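Local coordinates for Nadp(h)-dependent ketose reductase (Bemisia argentifolii, PDB 1E3J), which probably reduces fructose to a sugar alcohol with NADPH, as a zinc-dependent ketose reductase of the alcohol dehydrogenase family, at residues R21-M35 against D122-C136. Residues are numbered along the deposited sequence; the frame is centred on the assembly and turned at random.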
ATOM      1  N   ARG A  21     -12.014  45.390  10.583  1.00 50.38           N
ATOM      2  CA  ARG A  21     -13.013  44.483  10.024  1.00 49.31           C
ATOM      3  C   ARG A  21     -13.880  44.157  11.210  1.00 48.67           C
ATOM      4  O   ARG A  21     -13.436  44.234  12.355  1.00 47.88           O
ATOM      5  CB  ARG A  21     -12.374  43.174   9.503  1.00 48.60           C
ATOM      6  CG  ARG A  21     -11.915  43.207   8.044  1.00 48.69           C
ATOM      7  CD  ARG A  21     -13.105  43.448   7.111  1.00 51.02           C
ATOM      8  NE  ARG A  21     -12.751  43.462   5.692  1.00 53.48           N
ATOM      9  CZ  ARG A  21     -12.646  42.369   4.936  1.00 54.99           C
ATOM     10  NH1 ARG A  21     -12.881  41.168   5.457  1.00 54.68           N
ATOM     11  NH2 ARG A  21     -12.274  42.469   3.669  1.00 54.84           N
ATOM     12  N   PRO A  22     -15.146  43.834  10.971  1.00 50.26           N
ATOM     13  CA  PRO A  22     -15.921  43.505  12.171  1.00 51.12           C
ATOM     14  C   PRO A  22     -15.397  42.187  12.780  1.00 52.08           C
ATOM     15  O   PRO A  22     -14.765  41.391  12.090  1.00 52.45           O
ATOM     16  CB  PRO A  22     -17.362  43.380  11.650  1.00 51.61           C
ATOM     17  CG  PRO A  22     -17.214  43.192  10.149  1.00 53.10           C
ATOM     18  CD  PRO A  22     -16.005  44.028   9.786  1.00 51.09           C
ATOM     19  N   ILE A  23     -15.617  41.976  14.075  1.00 52.84           N
ATOM     20  CA  ILE A  23     -15.189  40.733  14.703  1.00 53.17           C
ATOM     21  C   ILE A  23     -16.177  39.638  14.284  1.00 53.95           C
ATOM     22  O   ILE A  23     -17.389  39.768  14.470  1.00 52.53           O
ATOM     23  CB  ILE A  23     -15.180  40.823  16.247  1.00 53.90           C
ATOM     24  CG1 ILE A  23     -14.280  41.981  16.695  1.00 54.84           C
ATOM     25  CG2 ILE A  23     -14.672  39.503  16.849  1.00 54.21           C
ATOM     26  CD1 ILE A  23     -14.013  42.026  18.187  1.00 55.68           C
ATOM     27  N   PRO A  24     -15.662  38.543  13.705  1.00 54.09           N
ATOM     28  CA  PRO A  24     -16.500  37.424  13.256  1.00 53.91           C
ATOM     29  C   PRO A  24     -17.209  36.702  14.404  1.00 54.56           C
ATOM     30  O   PRO A  24     -16.763  36.711  15.559  1.00 52.98           O
ATOM     31  CB  PRO A  24     -15.514  36.484  12.546  1.00 54.92           C
ATOM     32  CG  PRO A  24     -14.183  37.211  12.533  1.00 56.57           C
ATOM     33  CD  PRO A  24     -14.232  38.205  13.650  1.00 54.13           C
ATOM     34  N   GLU A  25     -18.317  36.066  14.061  1.00 56.49           N
ATOM     35  CA  GLU A  25     -19.098  35.295  15.015  1.00 58.83           C
ATOM     36  C   GLU A  25     -19.061  33.802  14.609  1.00 57.71           C
ATOM     37  O   GLU A  25     -19.332  33.462  13.452  1.00 56.95           O
ATOM     38  CB  GLU A  25     -20.540  35.805  15.044  1.00 62.54           C
ATOM     39  CG  GLU A  25     -20.853  36.671  16.261  1.00 68.53           C
ATOM     40  CD  GLU A  25     -20.623  35.920  17.559  1.00 71.90           C
ATOM     41  OE1 GLU A  25     -21.120  34.770  17.668  1.00 73.83           O
ATOM     42  OE2 GLU A  25     -19.949  36.470  18.467  1.00 73.91           O
ATOM     43  N   PRO A  26     -18.719  32.906  15.562  1.00 56.15           N
ATOM     44  CA  PRO A  26     -18.609  31.446  15.424  1.00 56.27           C
ATOM     45  C   PRO A  26     -19.908  30.672  15.182  1.00 57.23           C
ATOM     46  O   PRO A  26     -20.854  30.775  15.961  1.00 57.29           O
ATOM     47  CB  PRO A  26     -18.011  31.002  16.753  1.00 55.27           C
ATOM     48  CG  PRO A  26     -17.544  32.234  17.409  1.00 55.97           C
ATOM     49  CD  PRO A  26     -18.415  33.323  16.935  1.00 53.91           C
ATOM     50  N   LYS A  27     -19.947  29.869  14.129  1.00 57.59           N
ATOM     51  CA  LYS A  27     -21.125  29.041  13.893  1.00 58.86           C
ATOM     52  C   LYS A  27     -21.067  27.842  14.851  1.00 57.53           C
ATOM     53  O   LYS A  27     -20.117  27.706  15.631  1.00 55.86           O
ATOM     54  CB  LYS A  27     -21.200  28.576  12.432  1.00 61.27           C
ATOM     55  CG  LYS A  27     -21.173  29.743  11.440  1.00 64.26           C
ATOM     56  CD  LYS A  27     -21.623  29.324  10.032  1.00 67.10           C
ATOM     57  CE  LYS A  27     -21.260  30.392   8.992  1.00 68.88           C
ATOM     58  NZ  LYS A  27     -21.536  31.782   9.473  1.00 68.98           N
ATOM     59  N   GLU A  28     -22.083  26.977  14.788  1.00 57.62           N
ATOM     60  CA  GLU A  28     -22.196  25.832  15.692  1.00 56.28           C
ATOM     61  C   GLU A  28     -20.934  24.996  15.856  1.00 55.85           C
ATOM     62  O   GLU A  28     -20.591  24.580  16.972  1.00 54.78           O
ATOM     63  CB  GLU A  28     -23.350  24.926  15.239  1.00 57.10           C
ATOM     64  CG  GLU A  28     -23.223  24.400  13.816  1.00 58.48           C
ATOM     65  N   ASP A  29     -20.245  24.788  14.738  1.00 55.47           N
ATOM     66  CA  ASP A  29     -19.038  23.969  14.669  1.00 56.77           C
ATOM     67  C   ASP A  29     -17.692  24.720  14.614  1.00 56.02           C
ATOM     68  O   ASP A  29     -16.651  24.099  14.336  1.00 54.63           O
ATOM     69  CB  ASP A  29     -19.132  23.084  13.427  1.00 60.12           C
ATOM     70  CG  ASP A  29     -19.011  23.888  12.118  1.00 64.41           C
ATOM     71  OD1 ASP A  29     -19.841  24.809  11.891  1.00 65.79           O
ATOM     72  OD2 ASP A  29     -18.078  23.597  11.315  1.00 67.16           O
ATOM     73  N   GLU A  30     -17.706  26.030  14.881  1.00 53.89           N
ATOM     74  CA  GLU A  30     -16.496  26.850  14.794  1.00 51.01           C
ATOM     75  C   GLU A  30     -16.047  27.410  16.117  1.00 50.95           C
ATOM     76  O   GLU A  30     -16.733  27.269  17.125  1.00 52.14           O
ATOM     77  CB  GLU A  30     -16.746  28.028  13.849  1.00 48.65           C
ATOM     78  CG  GLU A  30     -17.090  27.660  12.436  1.00 50.76           C
ATOM     79  CD  GLU A  30     -17.378  28.881  11.555  1.00 53.28           C
ATOM     80  OE1 GLU A  30     -17.884  29.899  12.076  1.00 57.06           O
ATOM     81  OE2 GLU A  30     -17.105  28.824  10.333  1.00 54.28           O
ATOM     82  N   VAL A  31     -14.884  28.053  16.119  1.00 50.03           N
ATOM     83  CA  VAL A  31     -14.400  28.691  17.326  1.00 49.79           C
ATOM     84  C   VAL A  31     -13.871  30.044  16.909  1.00 50.03           C
ATOM     85  O   VAL A  31     -13.479  30.232  15.753  1.00 49.46           O
ATOM     86  CB  VAL A  31     -13.265  27.935  18.001  1.00 50.23           C
ATOM     87  CG1 VAL A  31     -13.791  26.635  18.618  1.00 50.56           C
ATOM     88  CG2 VAL A  31     -12.158  27.665  16.991  1.00 52.55           C
ATOM     89  N   LEU A  32     -13.888  30.980  17.856  1.00 48.69           N
ATOM     90  CA  LEU A  32     -13.410  32.325  17.629  1.00 46.34           C
ATOM     91  C   LEU A  32     -12.007  32.372  18.149  1.00 44.53           C
ATOM     92  O   LEU A  32     -11.741  32.008  19.299  1.00 43.98           O
ATOM     93  CB  LEU A  32     -14.251  33.371  18.385  1.00 45.80           C
ATOM     94  CG  LEU A  32     -13.695  34.814  18.231  1.00 47.50           C
ATOM     95  CD1 LEU A  32     -13.664  35.188  16.759  1.00 43.49           C
ATOM     96  CD2 LEU A  32     -14.568  35.835  19.004  1.00 47.76           C
ATOM     97  N   LEU A  33     -11.099  32.836  17.310  1.00 44.25           N
ATOM     98  CA  LEU A  33      -9.708  32.924  17.724  1.00 44.67           C
ATOM     99  C   LEU A  33      -9.156  34.334  17.815  1.00 45.31           C
ATOM    100  O   LEU A  33      -9.412  35.183  16.940  1.00 44.57           O
ATOM    101  CB  LEU A  33      -8.836  32.187  16.724  1.00 43.94           C
ATOM    102  CG  LEU A  33      -9.134  30.699  16.535  1.00 45.34           C
ATOM    103  CD1 LEU A  33      -8.305  30.166  15.358  1.00 42.49           C
ATOM    104  CD2 LEU A  33      -8.804  29.957  17.829  1.00 40.44           C
ATOM    105  N   GLN A  34      -8.361  34.559  18.854  1.00 44.95           N
ATOM    106  CA  GLN A  34      -7.657  35.820  19.020  1.00 44.67           C
ATOM    107  C   GLN A  34      -6.309  35.419  18.435  1.00 42.74           C
ATOM    108  O   GLN A  34      -5.553  34.684  19.066  1.00 42.94           O
ATOM    109  CB  GLN A  34      -7.516  36.193  20.506  1.00 46.98           C
ATOM    110  CG  GLN A  34      -6.650  37.426  20.729  1.00 51.17           C
ATOM    111  CD  GLN A  34      -6.938  38.123  22.055  1.00 55.71           C
ATOM    112  OE1 GLN A  34      -7.038  37.483  23.118  1.00 58.17           O
ATOM    113  NE2 GLN A  34      -7.062  39.444  22.001  1.00 57.42           N
ATOM    114  N   MET A  35      -6.015  35.874  17.223  1.00 41.97           N
ATOM    115  CA  MET A  35      -4.792  35.454  16.567  1.00 41.52           C
ATOM    116  C   MET A  35      -3.543  35.779  17.326  1.00 42.86           C
ATOM    117  O   MET A  35      -3.503  36.765  18.089  1.00 44.25           O
ATOM    118  CB  MET A  35      -4.736  36.034  15.156  1.00 41.40           C
ATOM    119  CG  MET A  35      -5.935  35.607  14.287  1.00 41.41           C
ATOM    120  SD  MET A  35      -6.143  33.755  14.290  1.00 43.52           S
ATOM    121  CE  MET A  35      -4.705  33.350  13.331  1.00 36.92           C
ATOM    122  N   ASP A 122     -11.153  34.563   2.683  1.00 51.15           N
ATOM    123  CA  ASP A 122     -10.382  35.405   3.602  1.00 49.78           C
ATOM    124  C   ASP A 122      -9.431  34.618   4.498  1.00 48.32           C
ATOM    125  O   ASP A 122      -9.777  33.552   5.004  1.00 46.94           O
ATOM    126  CB  ASP A 122     -11.309  36.238   4.517  1.00 50.51           C
ATOM    127  CG  ASP A 122     -11.865  37.510   3.839  1.00 53.20           C
ATOM    128  OD1 ASP A 122     -11.330  37.971   2.795  1.00 55.07           O
ATOM    129  OD2 ASP A 122     -12.844  38.070   4.382  1.00 54.25           O
ATOM    130  N   GLY A 123      -8.251  35.200   4.712  1.00 44.73           N
ATOM    131  CA  GLY A 123      -7.226  34.609   5.538  1.00 41.13           C
ATOM    132  C   GLY A 123      -7.300  35.028   6.985  1.00 39.96           C
ATOM    133  O   GLY A 123      -8.280  35.581   7.443  1.00 39.20           O
ATOM    134  N   ASN A 124      -6.240  34.794   7.733  1.00 40.48           N
ATOM    135  CA  ASN A 124      -6.326  35.114   9.146  1.00 40.24           C
ATOM    136  C   ASN A 124      -5.272  36.115   9.668  1.00 39.60           C
ATOM    137  O   ASN A 124      -4.902  36.045  10.847  1.00 37.63           O
ATOM    138  CB  ASN A 124      -6.244  33.796   9.929  1.00 41.42           C
ATOM    139  CG  ASN A 124      -5.145  32.886   9.393  1.00 43.70           C
ATOM    140  OD1 ASN A 124      -4.085  33.379   8.961  1.00 44.06           O
ATOM    141  ND2 ASN A 124      -5.380  31.556   9.414  1.00 39.80           N
ATOM    142  N   LEU A 125      -4.759  36.999   8.805  1.00 37.58           N
ATOM    143  CA  LEU A 125      -3.780  37.979   9.264  1.00 39.11           C
ATOM    144  C   LEU A 125      -4.688  39.100   9.711  1.00 38.72           C
ATOM    145  O   LEU A 125      -4.954  40.012   8.963  1.00 40.25           O
ATOM    146  CB  LEU A 125      -2.852  38.442   8.129  1.00 40.26           C
ATOM    147  CG  LEU A 125      -1.792  39.493   8.538  1.00 41.45           C
ATOM    148  CD1 LEU A 125      -0.894  38.930   9.651  1.00 38.58           C
ATOM    149  CD2 LEU A 125      -0.945  39.903   7.335  1.00 41.49           C
ATOM    150  N   ALA A 126      -5.215  38.955  10.921  1.00 38.02           N
ATOM    151  CA  ALA A 126      -6.159  39.880  11.526  1.00 39.67           C
ATOM    152  C   ALA A 126      -6.061  39.589  13.021  1.00 40.94           C
ATOM    153  O   ALA A 126      -5.392  38.624  13.412  1.00 40.58           O
ATOM    154  CB  ALA A 126      -7.568  39.577  11.043  1.00 38.50           C
ATOM    155  N   ARG A 127      -6.733  40.390  13.844  1.00 40.81           N
ATOM    156  CA  ARG A 127      -6.658  40.203  15.296  1.00 42.96           C
ATOM    157  C   ARG A 127      -7.540  39.056  15.707  1.00 41.41           C
ATOM    158  O   ARG A 127      -7.246  38.345  16.662  1.00 39.87           O
ATOM    159  CB  ARG A 127      -7.153  41.449  16.069  1.00 45.03           C
ATOM    160  CG  ARG A 127      -6.435  42.755  15.773  1.00 47.32           C
ATOM    161  CD  ARG A 127      -5.175  42.990  16.635  1.00 50.32           C
ATOM    162  NE  ARG A 127      -4.650  44.352  16.414  1.00 52.48           N
ATOM    163  CZ  ARG A 127      -3.358  44.670  16.430  1.00 53.76           C
ATOM    164  NH1 ARG A 127      -2.441  43.737  16.671  1.00 53.70           N
ATOM    165  NH2 ARG A 127      -2.972  45.911  16.156  1.00 54.37           N
ATOM    166  N   TYR A 128      -8.659  38.938  15.014  1.00 40.95           N
ATOM    167  CA  TYR A 128      -9.620  37.898  15.292  1.00 44.55           C
ATOM    168  C   TYR A 128      -9.965  37.114  14.052  1.00 43.86           C
ATOM    169  O   TYR A 128      -9.997  37.659  12.945  1.00 45.51           O
ATOM    170  CB  TYR A 128     -10.893  38.474  15.884  1.00 44.81           C
ATOM    171  CG  TYR A 128     -10.696  38.961  17.273  1.00 49.82           C
ATOM    172  CD1 TYR A 128     -10.786  38.084  18.355  1.00 50.82           C
ATOM    173  CD2 TYR A 128     -10.351  40.290  17.527  1.00 50.66           C
ATOM    174  CE1 TYR A 128     -10.532  38.520  19.657  1.00 53.40           C
ATOM    175  CE2 TYR A 128     -10.093  40.731  18.834  1.00 52.82           C
ATOM    176  CZ  TYR A 128     -10.187  39.847  19.890  1.00 52.82           C
ATOM    177  OH  TYR A 128      -9.944  40.285  21.180  1.00 54.86           O
ATOM    178  N   TYR A 129     -10.267  35.839  14.261  1.00 43.12           N
ATOM    179  CA  TYR A 129     -10.590  34.941  13.158  1.00 42.04           C
ATOM    180  C   TYR A 129     -11.442  33.792  13.653  1.00 39.95           C
ATOM    181  O   TYR A 129     -11.267  33.296  14.767  1.00 42.02           O
ATOM    182  CB  TYR A 129      -9.268  34.429  12.567  1.00 43.02           C
ATOM    183  CG  TYR A 129      -9.388  33.453  11.436  1.00 42.95           C
ATOM    184  CD1 TYR A 129      -9.932  33.833  10.207  1.00 40.83           C
ATOM    185  CD2 TYR A 129      -8.970  32.120  11.608  1.00 44.56           C
ATOM    186  CE1 TYR A 129     -10.066  32.907   9.173  1.00 43.35           C
ATOM    187  CE2 TYR A 129      -9.096  31.182  10.584  1.00 43.58           C
ATOM    188  CZ  TYR A 129      -9.642  31.573   9.379  1.00 44.95           C
ATOM    189  OH  TYR A 129      -9.778  30.630   8.391  1.00 45.44           O
ATOM    190  N   VAL A 130     -12.375  33.376  12.828  1.00 41.06           N
ATOM    191  CA  VAL A 130     -13.264  32.256  13.154  1.00 41.99           C
ATOM    192  C   VAL A 130     -12.839  31.070  12.243  1.00 42.05           C
ATOM    193  O   VAL A 130     -12.526  31.288  11.078  1.00 40.92           O
ATOM    194  CB  VAL A 130     -14.724  32.704  12.912  1.00 43.45           C
ATOM    195  CG1 VAL A 130     -15.473  31.730  12.014  1.00 45.50           C
ATOM    196  CG2 VAL A 130     -15.423  32.899  14.284  1.00 43.46           C
ATOM    197  N   HIS A 131     -12.817  29.838  12.760  1.00 41.71           N
ATOM    198  CA  HIS A 131     -12.379  28.680  11.949  1.00 39.93           C
ATOM    199  C   HIS A 131     -13.046  27.395  12.440  1.00 39.34           C
ATOM    200  O   HIS A 131     -13.354  27.275  13.632  1.00 36.99           O
ATOM    201  CB  HIS A 131     -10.839  28.543  12.077  1.00 38.36           C
ATOM    202  CG  HIS A 131     -10.191  27.752  10.981  1.00 39.04           C
ATOM    203  ND1 HIS A 131     -10.306  28.088   9.649  1.00 41.45           N
ATOM    204  CD2 HIS A 131      -9.393  26.654  11.025  1.00 37.34           C
ATOM    205  CE1 HIS A 131      -9.607  27.240   8.917  1.00 36.63           C
ATOM    206  NE2 HIS A 131      -9.045  26.362   9.729  1.00 38.93           N
ATOM    207  N   ALA A 132     -13.248  26.432  11.537  1.00 39.64           N
ATOM    208  CA  ALA A 132     -13.866  25.136  11.910  1.00 40.00           C
ATOM    209  C   ALA A 132     -13.046  24.538  13.029  1.00 39.47           C
ATOM    210  O   ALA A 132     -11.822  24.458  12.933  1.00 40.59           O
ATOM    211  CB  ALA A 132     -13.888  24.178  10.713  1.00 38.91           C
ATOM    212  N   ALA A 133     -13.715  24.122  14.092  1.00 38.74           N
ATOM    213  CA  ALA A 133     -13.060  23.578  15.268  1.00 37.93           C
ATOM    214  C   ALA A 133     -12.235  22.343  15.038  1.00 40.17           C
ATOM    215  O   ALA A 133     -11.204  22.149  15.695  1.00 38.72           O
ATOM    216  CB  ALA A 133     -14.093  23.279  16.340  1.00 39.37           C
ATOM    217  N   ASP A 134     -12.679  21.485  14.127  1.00 40.33           N
ATOM    218  CA  ASP A 134     -11.919  20.272  13.903  1.00 42.77           C
ATOM    219  C   ASP A 134     -10.607  20.549  13.149  1.00 43.17           C
ATOM    220  O   ASP A 134      -9.796  19.632  12.948  1.00 42.09           O
ATOM    221  CB  ASP A 134     -12.776  19.239  13.147  1.00 42.79           C
ATOM    222  CG  ASP A 134     -13.230  19.738  11.811  1.00 44.63           C
ATOM    223  OD1 ASP A 134     -13.687  20.897  11.728  1.00 47.58           O
ATOM    224  OD2 ASP A 134     -13.148  18.970  10.841  1.00 47.89           O
ATOM    225  N   PHE A 135     -10.401  21.791  12.704  1.00 42.57           N
ATOM    226  CA  PHE A 135      -9.157  22.099  12.006  1.00 41.38           C
ATOM    227  C   PHE A 135      -8.307  23.040  12.824  1.00 41.04           C
ATOM    228  O   PHE A 135      -7.493  23.774  12.292  1.00 42.53           O
ATOM    229  CB  PHE A 135      -9.411  22.669  10.605  1.00 39.70           C
ATOM    230  CG  PHE A 135      -9.773  21.615   9.582  1.00 39.94           C
ATOM    231  CD1 PHE A 135     -11.051  21.023   9.577  1.00 39.68           C
ATOM    232  CD2 PHE A 135      -8.830  21.175   8.656  1.00 39.15           C
ATOM    233  CE1 PHE A 135     -11.383  19.999   8.668  1.00 39.80           C
ATOM    234  CE2 PHE A 135      -9.138  20.146   7.728  1.00 39.93           C
ATOM    235  CZ  PHE A 135     -10.421  19.554   7.733  1.00 41.43           C
ATOM    236  N   CYS A 136      -8.505  23.019  14.132  1.00 41.35           N
ATOM    237  CA  CYS A 136      -7.708  23.829  15.033  1.00 41.93           C
ATOM    238  C   CYS A 136      -7.118  22.782  15.955  1.00 43.50           C
ATOM    239  O   CYS A 136      -7.847  22.138  16.690  1.00 45.84           O
ATOM    240  CB  CYS A 136      -8.581  24.791  15.838  1.00 39.74           C
ATOM    241  SG  CYS A 136      -9.255  26.192  14.906  1.00 43.26           S
TER
HETATM  242  O   HOH W   1      -5.067  38.907  18.049  1.00 44.55           O
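M35 reaches Y129 through a folded side chain: CG lies opposite the carbonyl carbon (chi1 -59°), and bends at chi2 and chi3 bring SD to 3.6 Å from Y129 CB. The sulfur stands oblique to the tyrosine ring, 5.3 Å from its centroid, a Met-aromatic contact, while M35 CE meets N124 CB, which sits over the centre of one face of the Y129 ring. On the other side of the sheet, Q34 CG is placed opposite the backbone N (chi1 174°) and the extended chain runs alongside Y128, amide and ring planes 25° apart. Q34 NE2 stands 3.1 Å from Y128 OH at a poor angle for a hydrogen bond; Q34 CB packs on CE1. I23 CD1 lies over one face of the Y128 ring.

The backbone evidence is an antiparallel ladder between the first half of strand 30-40 and strand 128-132, part of the GroES-like domain of the zinc-containing alcohol dehydrogenases. V31 and L33 form hydrogen-bonded pairs with H131 and Y129, and L33 N to Y129 O is short at 2.6 Å. At one end A133 N donates to D29 O almost straight; at the other M35 N donates to R127 O. A water lies within hydrogen-bonding distance of R127 O and M35 O, with more acceptors in reach than protons.

V130 is packed from several directions. P24 CB meets its CB at 3.9 Å, while CG2 touches the P26 ring and L32 CD1. K27 N donates to E30 OE1, spanning the type I turn from first residue to last. At the start of segment 21-35, the R21 guanidinium directs NH1 in its own plane at D122 OD2, a 3.3 Å salt bridge entering from above the carboxylate plane; D122 OD1 is held by V63 N.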